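Local atomic coordinates of Phthiocerol/phenolphthiocerol synthesis polyketide synthase type I PpsC (Mycobacterium tuberculosis, PDB entry 5NJI), a protein that probably dehydrates beta-hydroxyacyl intermediates to enoyl products through its dehydratase domain during phthiocerol and phenolphthiocerol lipid synthesis. Residues S285-V297 with P306-L318. The protein carries 1 engineered substitution. Numbering follows the deposited sequence.
Sequences SLAAAGDRLVGEV and PLLVVDEVEMAVL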
ATOM      1  N   SER A 285       8.630  -7.564   9.820  1.00 18.09           N
ATOM      2  CA  SER A 285       9.285  -7.256  11.081  1.00 18.35           C
ATOM      3  C   SER A 285       8.961  -5.824  11.462  1.00 17.58           C
ATOM      4  O   SER A 285       8.834  -4.949  10.600  1.00 19.06           O
ATOM      5  CB  SER A 285      10.814  -7.461  11.004  1.00 27.53           C
ATOM      6  OG  SER A 285      11.393  -6.630  10.024  1.00 32.11           O
ATOM      7  N   LEU A 286       8.816  -5.596  12.764  1.00 19.25           N
ATOM      8  CA  LEU A 286       8.404  -4.312  13.296  1.00 19.66           C
ATOM      9  C   LEU A 286       9.246  -3.980  14.515  1.00 19.84           C
ATOM     10  O   LEU A 286       9.514  -4.856  15.345  1.00 23.14           O
ATOM     11  CB  LEU A 286       6.926  -4.349  13.665  1.00 20.72           C
ATOM     12  CG  LEU A 286       6.192  -3.054  14.006  1.00 19.49           C
ATOM     13  CD1 LEU A 286       6.017  -2.191  12.774  1.00 20.71           C
ATOM     14  CD2 LEU A 286       4.853  -3.370  14.577  1.00 21.79           C
ATOM     15  N   ALA A 287       9.696  -2.726  14.594  1.00 20.33           N
ATOM     16  CA  ALA A 287      10.469  -2.213  15.716  1.00 23.47           C
ATOM     17  C   ALA A 287       9.900  -0.867  16.156  1.00 21.87           C
ATOM     18  O   ALA A 287       9.352  -0.103  15.350  1.00 22.39           O
ATOM     19  CB  ALA A 287      11.960  -2.051  15.339  1.00 22.58           C
ATOM     20  N   ALA A 288      10.006  -0.585  17.452  1.00 23.61           N
ATOM     21  CA  ALA A 288       9.687   0.738  17.962  1.00 24.38           C
ATOM     22  C   ALA A 288      10.752   1.747  17.557  1.00 24.48           C
ATOM     23  O   ALA A 288      11.950   1.436  17.503  1.00 28.41           O
ATOM     24  CB  ALA A 288       9.555   0.707  19.487  1.00 28.11           C
ATOM     25  N   ALA A 289      10.303   2.973  17.299  1.00 23.20           N
ATOM     26  CA  ALA A 289      11.158   4.109  16.978  1.00 23.61           C
ATOM     27  C   ALA A 289      10.588   5.278  17.785  1.00 21.54           C
ATOM     28  O   ALA A 289       9.809   6.098  17.298  1.00 22.41           O
ATOM     29  CB  ALA A 289      11.195   4.396  15.480  1.00 26.65           C
ATOM     30  N   GLY A 290      10.951   5.328  19.058  1.00 23.61           N
ATOM     31  CA  GLY A 290      10.336   6.299  19.943  1.00 25.95           C
ATOM     32  C   GLY A 290       8.841   6.051  20.031  1.00 24.82           C
ATOM     33  O   GLY A 290       8.388   4.940  20.345  1.00 28.52           O
ATOM     34  N   ASP A 291       8.063   7.081  19.713  1.00 25.67           N
ATOM     35  CA  ASP A 291       6.610   6.997  19.773  1.00 33.30           C
ATOM     36  C   ASP A 291       6.015   6.436  18.499  1.00 33.51           C
ATOM     37  O   ASP A 291       4.794   6.296  18.411  1.00 29.91           O
ATOM     38  CB  ASP A 291       5.999   8.376  20.053  1.00 30.00           C
ATOM     39  CG  ASP A 291       6.280   9.381  18.958  1.00 43.93           C
ATOM     40  OD1 ASP A 291       7.251   9.188  18.188  1.00 52.44           O
ATOM     41  OD2 ASP A 291       5.534  10.381  18.882  1.00 58.04           O
ATOM     42  N   ARG A 292       6.841   6.115  17.520  1.00 22.07           N
ATOM     43  CA  ARG A 292       6.385   5.555  16.261  1.00 19.35           C
ATOM     44  C   ARG A 292       6.843   4.112  16.141  1.00 16.86           C
ATOM     45  O   ARG A 292       7.584   3.596  16.983  1.00 20.67           O
ATOM     46  CB  ARG A 292       6.898   6.400  15.099  1.00 23.69           C
ATOM     47  CG  ARG A 292       6.283   7.782  15.111  1.00 32.11           C
ATOM     48  CD  ARG A 292       6.229   8.421  13.756  1.00 32.48           C
ATOM     49  NE  ARG A 292       5.265   9.515  13.768  1.00 31.09           N
ATOM     50  CZ  ARG A 292       5.097  10.373  12.777  1.00 37.93           C
ATOM     51  NH1 ARG A 292       5.838  10.276  11.685  1.00 29.66           N
ATOM     52  NH2 ARG A 292       4.186  11.330  12.887  1.00 37.74           N
ATOM     53  N   LEU A 293       6.360   3.450  15.089  1.00 22.60           N
ATOM     54  CA  LEU A 293       6.744   2.086  14.756  1.00 19.09           C
ATOM     55  C   LEU A 293       7.297   2.064  13.341  1.00 18.83           C
ATOM     56  O   LEU A 293       6.816   2.806  12.476  1.00 19.03           O
ATOM     57  CB  LEU A 293       5.544   1.139  14.871  1.00 18.31           C
ATOM     58  CG  LEU A 293       4.846   1.162  16.226  1.00 19.51           C
ATOM     59  CD1 LEU A 293       3.474   0.523  16.087  1.00 36.43           C
ATOM     60  CD2 LEU A 293       5.656   0.446  17.286  1.00 22.41           C
ATOM     61  N   VAL A 294       8.328   1.252  13.112  1.00 17.38           N
ATOM     62  CA  VAL A 294       8.945   1.127  11.792  1.00 18.46           C
ATOM     63  C   VAL A 294       9.024  -0.346  11.417  1.00 20.10           C
ATOM     64  O   VAL A 294       9.604  -1.159  12.149  1.00 18.69           O
ATOM     65  CB  VAL A 294      10.342   1.768  11.727  1.00 21.68           C
ATOM     66  CG1 VAL A 294      10.979   1.515  10.375  1.00 27.38           C
ATOM     67  CG2 VAL A 294      10.235   3.265  11.974  1.00 24.19           C
ATOM     68  N   GLY A 295       8.468  -0.688  10.253  1.00 18.77           N
ATOM     69  CA  GLY A 295       8.413  -2.056   9.808  1.00 19.62           C
ATOM     70  C   GLY A 295       9.088  -2.245   8.462  1.00 19.20           C
ATOM     71  O   GLY A 295       9.457  -1.291   7.759  1.00 18.09           O
ATOM     72  N   GLU A 296       9.214  -3.513   8.100  1.00 16.78           N
ATOM     73  CA  GLU A 296       9.794  -3.951   6.841  1.00 17.24           C
ATOM     74  C   GLU A 296       9.009  -5.189   6.437  1.00 18.06           C
ATOM     75  O   GLU A 296       8.718  -6.022   7.298  1.00 18.92           O
ATOM     76  CB  GLU A 296      11.297  -4.271   6.992  1.00 25.92           C
ATOM     77  CG  GLU A 296      12.065  -4.422   5.696  1.00 56.17           C
ATOM     78  CD  GLU A 296      11.969  -5.816   5.107  1.00 76.62           C
ATOM     79  OE1 GLU A 296      11.709  -6.772   5.869  1.00 79.90           O
ATOM     80  OE2 GLU A 296      12.160  -5.955   3.879  1.00 72.38           O
ATOM     81  N   VAL A 297       8.615  -5.292   5.161  1.00 15.13           N
ATOM     82  CA  VAL A 297       7.867  -6.458   4.682  1.00 13.88           C
ATOM     83  C   VAL A 297       8.424  -6.943   3.349  1.00 15.54           C
ATOM     84  O   VAL A 297       8.815  -6.146   2.490  1.00 18.03           O
ATOM     85  CB  VAL A 297       6.350  -6.190   4.556  1.00 21.10           C
ATOM     86  CG1 VAL A 297       5.768  -5.624   5.858  1.00 24.52           C
ATOM     87  CG2 VAL A 297       6.043  -5.260   3.427  1.00 26.14           C
ATOM     88  N   PRO A 306      11.158 -12.755  -4.559  1.00 18.43           N
ATOM     89  CA  PRO A 306      10.583 -11.516  -4.013  1.00 16.13           C
ATOM     90  C   PRO A 306       9.833 -10.749  -5.085  1.00 20.23           C
ATOM     91  O   PRO A 306      10.340 -10.514  -6.181  1.00 20.07           O
ATOM     92  CB  PRO A 306      11.810 -10.744  -3.509  1.00 19.18           C
ATOM     93  CG  PRO A 306      12.876 -11.771  -3.349  1.00 21.22           C
ATOM     94  CD  PRO A 306      12.620 -12.800  -4.389  1.00 23.30           C
ATOM     95  N   LEU A 307       8.605 -10.372  -4.757  1.00 17.88           N
ATOM     96  CA  LEU A 307       7.767  -9.590  -5.642  1.00 15.67           C
ATOM     97  C   LEU A 307       7.632  -8.162  -5.167  1.00 16.33           C
ATOM     98  O   LEU A 307       7.540  -7.247  -5.984  1.00 15.86           O
ATOM     99  CB  LEU A 307       6.364 -10.207  -5.725  1.00 17.83           C
ATOM    100  CG  LEU A 307       6.290 -11.667  -6.161  1.00 17.13           C
ATOM    101  CD1 LEU A 307       4.861 -12.180  -6.020  1.00 22.85           C
ATOM    102  CD2 LEU A 307       6.766 -11.792  -7.593  1.00 21.53           C
ATOM    103  N   LEU A 308       7.552  -7.982  -3.852  1.00 16.76           N
ATOM    104  CA  LEU A 308       7.393  -6.676  -3.226  1.00 17.32           C
ATOM    105  C   LEU A 308       8.333  -6.623  -2.036  1.00 15.70           C
ATOM    106  O   LEU A 308       8.315  -7.524  -1.190  1.00 18.47           O
ATOM    107  CB  LEU A 308       5.950  -6.447  -2.752  1.00 15.85           C
ATOM    108  CG  LEU A 308       5.700  -5.161  -1.984  1.00 15.42           C
ATOM    109  CD1 LEU A 308       5.770  -3.988  -2.915  1.00 17.57           C
ATOM    110  CD2 LEU A 308       4.350  -5.223  -1.296  1.00 22.76           C
ATOM    111  N   VAL A 309       9.156  -5.587  -1.950  1.00 18.05           N
ATOM    112  CA  VAL A 309       9.964  -5.352  -0.762  1.00 19.12           C
ATOM    113  C   VAL A 309       9.691  -3.928  -0.325  1.00 15.88           C
ATOM    114  O   VAL A 309       9.913  -2.999  -1.106  1.00 19.09           O
ATOM    115  CB  VAL A 309      11.468  -5.545  -1.024  1.00 21.71           C
ATOM    116  CG1 VAL A 309      12.292  -5.156   0.198  1.00 21.19           C
ATOM    117  CG2 VAL A 309      11.748  -6.974  -1.430  1.00 23.47           C
ATOM    118  N   VAL A 310       9.208  -3.750   0.906  1.00 15.69           N
ATOM    119  CA  VAL A 310       9.062  -2.424   1.503  1.00 18.17           C
ATOM    120  C   VAL A 310      10.151  -2.261   2.553  1.00 16.59           C
ATOM    121  O   VAL A 310      10.111  -2.918   3.603  1.00 18.31           O
ATOM    122  CB  VAL A 310       7.673  -2.230   2.123  1.00 17.60           C
ATOM    123  CG1 VAL A 310       7.542  -0.821   2.678  1.00 21.46           C
ATOM    124  CG2 VAL A 310       6.613  -2.509   1.109  1.00 18.51           C
ATOM    125  N   ASP A 311      11.116  -1.366   2.290  1.00 18.05           N
ATOM    126  CA  ASP A 311      12.259  -1.202   3.191  1.00 17.57           C
ATOM    127  C   ASP A 311      11.847  -0.584   4.524  1.00 23.31           C
ATOM    128  O   ASP A 311      12.342  -0.992   5.583  1.00 21.69           O
ATOM    129  CB  ASP A 311      13.338  -0.322   2.538  1.00 15.97           C
ATOM    130  CG  ASP A 311      14.024  -0.957   1.325  1.00 20.96           C
ATOM    131  OD1 ASP A 311      13.988  -2.190   1.127  1.00 25.96           O
ATOM    132  OD2 ASP A 311      14.654  -0.182   0.567  1.00 26.55           O
ATOM    133  N   GLU A 312      11.000   0.450   4.495  1.00 17.56           N
ATOM    134  CA  GLU A 312      10.498   1.080   5.706  1.00 20.28           C
ATOM    135  C   GLU A 312       9.028   1.404   5.565  1.00 16.16           C
ATOM    136  O   GLU A 312       8.623   2.070   4.605  1.00 19.47           O
ATOM    137  CB  GLU A 312      11.234   2.388   6.031  1.00 27.27           C
ATOM    138  CG  GLU A 312      12.707   2.220   6.306  1.00 48.08           C
ATOM    139  CD  GLU A 312      13.411   3.551   6.548  1.00 63.75           C
ATOM    140  OE1 GLU A 312      12.738   4.602   6.493  1.00 58.87           O
ATOM    141  OE2 GLU A 312      14.633   3.547   6.793  1.00 70.45           O
ATOM    142  N   VAL A 313       8.249   0.992   6.547  1.00 15.23           N
ATOM    143  CA  VAL A 313       6.896   1.494   6.709  1.00 16.83           C
ATOM    144  C   VAL A 313       6.838   2.109   8.098  1.00 18.15           C
ATOM    145  O   VAL A 313       6.995   1.413   9.112  1.00 21.89           O
ATOM    146  CB  VAL A 313       5.822   0.414   6.507  1.00 25.26           C
ATOM    147  CG1 VAL A 313       6.105  -0.799   7.312  1.00 26.55           C
ATOM    148  CG2 VAL A 313       4.409   0.971   6.823  1.00 24.15           C
ATOM    149  N   GLU A 314       6.646   3.412   8.139  1.00 15.53           N
ATOM    150  CA  GLU A 314       6.613   4.163   9.385  1.00 16.14           C
ATOM    151  C   GLU A 314       5.166   4.389   9.783  1.00 19.25           C
ATOM    152  O   GLU A 314       4.369   4.861   8.967  1.00 18.05           O
ATOM    153  CB  GLU A 314       7.333   5.497   9.206  1.00 19.52           C
ATOM    154  CG  GLU A 314       7.305   6.411  10.396  1.00 20.88           C
ATOM    155  CD  GLU A 314       8.114   7.672  10.125  1.00 23.34           C
ATOM    156  OE1 GLU A 314       8.919   7.668   9.165  1.00 26.90           O
ATOM    157  OE2 GLU A 314       7.956   8.645  10.881  1.00 26.06           O
ATOM    158  N   MET A 315       4.815   4.018  11.012  1.00 17.68           N
ATOM    159  CA  MET A 315       3.444   4.100  11.478  1.00 18.54           C
ATOM    160  C   MET A 315       3.333   4.994  12.705  1.00 17.22           C
ATOM    161  O   MET A 315       4.220   5.022  13.560  1.00 19.52           O
ATOM    162  CB  MET A 315       2.907   2.702  11.756  1.00 21.24           C
ATOM    163  CG  MET A 315       2.995   1.878  10.478  1.00 30.45           C
ATOM    164  SD  MET A 315       2.116   0.359  10.511  1.00 35.48           S
ATOM    165  CE  MET A 315       3.242  -0.574  11.541  1.00 44.32           C
ATOM    166  N   ALA A 316       2.257   5.760  12.738  1.00 18.84           N
ATOM    167  CA  ALA A 316       1.895   6.575  13.880  1.00 20.98           C
ATOM    168  C   ALA A 316       0.874   5.838  14.728  1.00 25.27           C
ATOM    169  O   ALA A 316       0.078   5.039  14.226  1.00 23.81           O
ATOM    170  CB  ALA A 316       1.323   7.910  13.425  1.00 27.43           C
ATOM    171  N   VAL A 317       0.924   6.080  16.030  1.00 24.82           N
ATOM    172  CA  VAL A 317       0.070   5.383  16.978  1.00 24.45           C
ATOM    173  C   VAL A 317      -0.920   6.397  17.521  1.00 30.90           C
ATOM    174  O   VAL A 317      -0.532   7.356  18.198  1.00 33.87           O
ATOM    175  CB  VAL A 317       0.886   4.734  18.107  1.00 29.27           C
ATOM    176  CG1 VAL A 317      -0.026   3.942  19.040  1.00 36.44           C
ATOM    177  CG2 VAL A 317       1.972   3.828  17.530  1.00 33.31           C
ATOM    178  N   LEU A 318      -2.190   6.193  17.206  1.00 32.35           N
ATOM    179  CA  LEU A 318      -3.239   7.113  17.600  1.00 35.22           C
ATOM    180  C   LEU A 318      -4.135   6.447  18.646  1.00 33.10           C
ATOM    181  O   LEU A 318      -4.484   7.057  19.651  1.00 50.06           O
ATOM    182  CB  LEU A 318      -4.050   7.536  16.374  1.00 41.99           C
ATOM    183  CG  LEU A 318      -3.260   7.660  15.067  1.00 41.80           C
ATOM    184  CD1 LEU A 318      -4.171   8.037  13.917  1.00 48.17           C
ATOM    185  CD2 LEU A 318      -2.123   8.663  15.191  1.00 49.64           C
TER
HETATM  186  O   HOH W   1       2.923   7.825  17.046  1.00 29.42           O
HETATM  187  O   HOH W   2      14.539  -4.210   2.610  1.00 28.31           O
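Leu293, Gly295 and Val297 form antiparallel hydrogen-bonded pairs with Met315, Val313 and Val310, and the one-residue shift between the last two pairs defines a beta bulge where the second chain turns a corner at Asp311. Six backbone bonds hold this ladder, the straightest running from Leu293 N to Met315 O (171° at the hydrogen). On the face bearing Val294, Arg292 NH1 meets Glu314 OE2 at 2.8 Å in a salt bridge: the carboxylate carbon lies at the guanidinium edge, in its plane, whereas the nitrogen approaches OE2 from above the carboxylate plane. The arginine chain, extended from CG to NE, also touches the bound dodecenoyl-CoA, so Glu314 probably helps to position a pocket residue. The two strands form a hairpin within the dehydratase fold, which is consistent with the double hotdog of this family; helices 226-234 and 240-246 touch Val297 and Leu293, respectively, on the opposite face. There Met315, bent at chi3 (-75°), brings CE to 3.4 Å from Leu286 CD1, a tight contact that passes over the neighbouring strand at Gly295, which has no side chain there, to reach strand 281-289. Val297 and Val310 lie side by side, their CG2 atoms 3.6 Å apart. Val313 CG1 packs against the backbone of Gly295, 3.4 Å from Gly295 O. At the bulge, one water donates to both Glu296 OE2 and Asp311 OD1, linking two like-charged groups, while Asp311 OD2 is hydrogen-bonded to His271.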